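Local coordinates for protein probable chitinase A (Chromobacterium violaceum, PDB 4TX8) that probably hydrolyses internal glycosidic bonds of chitin, as a family 18 glycoside hydrolase with a carbohydrate-binding module, at residues R341-A346 with A390-M395. Residues are numbered along the deposited sequence; the frame is centred on the assembly and turned at random.
Sequences RPDQVA and AFRGVM
R392 reaches across to the 3-10 turn 342-344 and holds it by a backbone carbonyl. Its CB packs against V345 O and D343 O, and the chain then folds about CB-CG and CG-CD (chi2 60°, chi3 72°), which keeps R392 CG and CD each 3.8 Å from D343 O and brings the edge of the guanidinium to that oxygen. R392 NE donates a nearly straight bond to D343 O (2.7 Å), in the carbonyl plane on a lone pair, and R392 NH2 adds a weak bond to the same oxygen. R392 NH2 also lies 3.6 Å from D343 CB and makes a long salt bridge to D343 OD1, the carboxylate standing almost perpendicular to the guanidinium. R341 grips that carboxylate side-on, while R392 NH1 is hydrogen-bonded to A105 O. The two segments lead into neighbouring parallel strands, 345-350 and 393-397, of the TIM barrel of the GH18 domain, where strand 393-397 also pairs with 108-114 to close the barrel. R392 N is shared between V345 O (3.2 Å) and, weakly, P342 O. V345 O also sits over one face of the F391 ring, 3.4 Å from CE1, and V345 CG1 touches the same carbon at 3.8 Å. The F391 ring also touches S320 and I324 of helix 313-325 and L373 and T374 of helix 363-375.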
ATOM      1  N   ARG A 341     -16.057   9.696  -0.688  1.00 29.12           N
ATOM      2  CA  ARG A 341     -15.843  10.414   0.562  1.00 31.58           C
ATOM      3  C   ARG A 341     -14.348  10.543   0.825  1.00 33.54           C
ATOM      4  O   ARG A 341     -13.577   9.652   0.467  1.00 33.22           O
ATOM      5  CB  ARG A 341     -16.515   9.697   1.731  1.00 30.99           C
ATOM      6  CG  ARG A 341     -18.023   9.546   1.610  1.00 33.28           C
ATOM      7  CD  ARG A 341     -18.594   9.021   2.916  1.00 34.39           C
ATOM      8  NE  ARG A 341     -17.788   7.921   3.430  1.00 36.06           N
ATOM      9  CZ  ARG A 341     -18.006   6.643   3.146  1.00 37.80           C
ATOM     10  NH1 ARG A 341     -19.020   6.302   2.362  1.00 40.15           N
ATOM     11  NH2 ARG A 341     -17.216   5.708   3.651  1.00 33.85           N
ATOM     12  N   PRO A 342     -13.931  11.655   1.449  1.00 35.09           N
ATOM     13  CA  PRO A 342     -12.522  11.828   1.821  1.00 30.57           C
ATOM     14  C   PRO A 342     -11.985  10.681   2.678  1.00 30.31           C
ATOM     15  O   PRO A 342     -10.813  10.331   2.541  1.00 27.13           O
ATOM     16  CB  PRO A 342     -12.529  13.139   2.608  1.00 30.41           C
ATOM     17  CG  PRO A 342     -13.688  13.903   2.035  1.00 37.19           C
ATOM     18  CD  PRO A 342     -14.729  12.865   1.718  1.00 37.18           C
ATOM     19  N   ASP A 343     -12.822  10.091   3.529  1.00 29.08           N
ATOM     20  CA  ASP A 343     -12.369   8.996   4.385  1.00 31.64           C
ATOM     21  C   ASP A 343     -12.105   7.716   3.590  1.00 29.07           C
ATOM     22  O   ASP A 343     -11.594   6.738   4.137  1.00 31.15           O
ATOM     23  CB  ASP A 343     -13.381   8.717   5.503  1.00 33.36           C
ATOM     24  CG  ASP A 343     -14.730   8.242   4.979  1.00 37.08           C
ATOM     25  OD1 ASP A 343     -14.843   7.060   4.587  1.00 38.30           O
ATOM     26  OD2 ASP A 343     -15.685   9.046   4.982  1.00 40.78           O
ATOM     27  N   GLN A 344     -12.452   7.726   2.305  1.00 29.43           N
ATOM     28  CA  GLN A 344     -12.241   6.572   1.432  1.00 28.01           C
ATOM     29  C   GLN A 344     -11.016   6.736   0.545  1.00 27.53           C
ATOM     30  O   GLN A 344     -10.727   5.878  -0.291  1.00 26.65           O
ATOM     31  CB  GLN A 344     -13.458   6.335   0.540  1.00 27.60           C
ATOM     32  CG  GLN A 344     -14.701   5.853   1.252  1.00 28.07           C
ATOM     33  CD  GLN A 344     -15.863   5.694   0.294  1.00 29.37           C
ATOM     34  OE1 GLN A 344     -16.394   6.677  -0.220  1.00 31.28           O
ATOM     35  NE2 GLN A 344     -16.250   4.451   0.031  1.00 27.55           N
ATOM     36  N   VAL A 345     -10.304   7.846   0.708  1.00 28.92           N
ATOM     37  CA  VAL A 345      -9.218   8.168  -0.207  1.00 27.41           C
ATOM     38  C   VAL A 345      -7.897   8.411   0.518  1.00 27.79           C
ATOM     39  O   VAL A 345      -7.833   9.143   1.509  1.00 27.63           O
ATOM     40  CB  VAL A 345      -9.565   9.408  -1.063  1.00 25.62           C
ATOM     41  CG1 VAL A 345      -8.450   9.706  -2.057  1.00 24.01           C
ATOM     42  CG2 VAL A 345     -10.887   9.195  -1.797  1.00 20.94           C
ATOM     43  N   ALA A 346      -6.847   7.776   0.011  1.00 26.72           N
ATOM     44  CA  ALA A 346      -5.489   7.988   0.485  1.00 23.28           C
ATOM     45  C   ALA A 346      -4.574   8.005  -0.735  1.00 24.74           C
ATOM     46  O   ALA A 346      -5.019   7.689  -1.839  1.00 24.44           O
ATOM     47  CB  ALA A 346      -5.082   6.898   1.466  1.00 21.69           C
ATOM     48  N   ALA A 390     -11.270  14.773   7.053  1.00 32.16           N
ATOM     49  CA  ALA A 390     -11.342  13.324   7.221  1.00 32.85           C
ATOM     50  C   ALA A 390     -10.585  12.546   6.141  1.00 32.30           C
ATOM     51  O   ALA A 390     -10.814  11.348   5.977  1.00 32.62           O
ATOM     52  CB  ALA A 390     -12.797  12.875   7.259  1.00 31.48           C
ATOM     53  N   PHE A 391      -9.695  13.214   5.409  1.00 29.97           N
ATOM     54  CA  PHE A 391      -8.852  12.531   4.425  1.00 28.08           C
ATOM     55  C   PHE A 391      -8.121  11.370   5.100  1.00 26.77           C
ATOM     56  O   PHE A 391      -7.522  11.548   6.158  1.00 28.91           O
ATOM     57  CB  PHE A 391      -7.852  13.501   3.787  1.00 26.98           C
ATOM     58  CG  PHE A 391      -7.040  12.889   2.680  1.00 27.54           C
ATOM     59  CD1 PHE A 391      -7.577  12.738   1.412  1.00 25.54           C
ATOM     60  CD2 PHE A 391      -5.743  12.457   2.910  1.00 21.33           C
ATOM     61  CE1 PHE A 391      -6.834  12.167   0.391  1.00 27.27           C
ATOM     62  CE2 PHE A 391      -4.993  11.886   1.892  1.00 24.35           C
ATOM     63  CZ  PHE A 391      -5.540  11.741   0.632  1.00 25.02           C
ATOM     64  N   ARG A 392      -8.188  10.185   4.496  1.00 27.13           N
ATOM     65  CA  ARG A 392      -7.776   8.957   5.179  1.00 28.37           C
ATOM     66  C   ARG A 392      -6.267   8.862   5.423  1.00 28.96           C
ATOM     67  O   ARG A 392      -5.843   8.430   6.494  1.00 32.24           O
ATOM     68  CB  ARG A 392      -8.249   7.726   4.402  1.00 26.50           C
ATOM     69  CG  ARG A 392      -7.972   6.403   5.115  1.00 27.80           C
ATOM     70  CD  ARG A 392      -8.672   6.325   6.477  1.00 28.39           C
ATOM     71  NE  ARG A 392     -10.119   6.157   6.348  1.00 27.14           N
ATOM     72  CZ  ARG A 392     -10.928   5.805   7.343  1.00 30.25           C
ATOM     73  NH1 ARG A 392     -10.438   5.580   8.555  1.00 30.48           N
ATOM     74  NH2 ARG A 392     -12.231   5.675   7.129  1.00 30.61           N
ATOM     75  N   GLY A 393      -5.452   9.248   4.445  1.00 26.54           N
ATOM     76  CA  GLY A 393      -4.022   9.322   4.689  1.00 25.83           C
ATOM     77  C   GLY A 393      -3.066   8.822   3.619  1.00 27.26           C
ATOM     78  O   GLY A 393      -3.145   9.220   2.454  1.00 28.19           O
ATOM     79  N   VAL A 394      -2.144   7.952   4.033  1.00 23.50           N
ATOM     80  CA  VAL A 394      -0.993   7.580   3.214  1.00 22.29           C
ATOM     81  C   VAL A 394      -0.780   6.066   3.142  1.00 24.44           C
ATOM     82  O   VAL A 394      -0.851   5.370   4.157  1.00 25.71           O
ATOM     83  CB  VAL A 394       0.301   8.236   3.760  1.00 23.21           C
ATOM     84  CG1 VAL A 394       1.514   7.855   2.915  1.00 18.98           C
ATOM     85  CG2 VAL A 394       0.153   9.754   3.828  1.00 23.75           C
ATOM     86  N   MET A 395      -0.525   5.564   1.936  1.00 20.82           N
ATOM     87  CA  MET A 395      -0.087   4.182   1.750  1.00 19.88           C
ATOM     88  C   MET A 395       1.339   4.161   1.219  1.00 25.21           C
ATOM     89  O   MET A 395       1.730   5.044   0.455  1.00 24.15           O
ATOM     90  CB  MET A 395      -1.022   3.433   0.791  1.00 18.05           C
ATOM     91  CG  MET A 395      -0.576   2.015   0.418  1.00 23.25           C
ATOM     92  SD  MET A 395       0.627   1.939  -0.941  1.00 26.21           S
ATOM     93  CE  MET A 395      -0.453   1.728  -2.363  1.00 25.26           C
TER
HETATM   94  O   HOH W   1     -13.625   4.603   4.991  1.00 26.86           O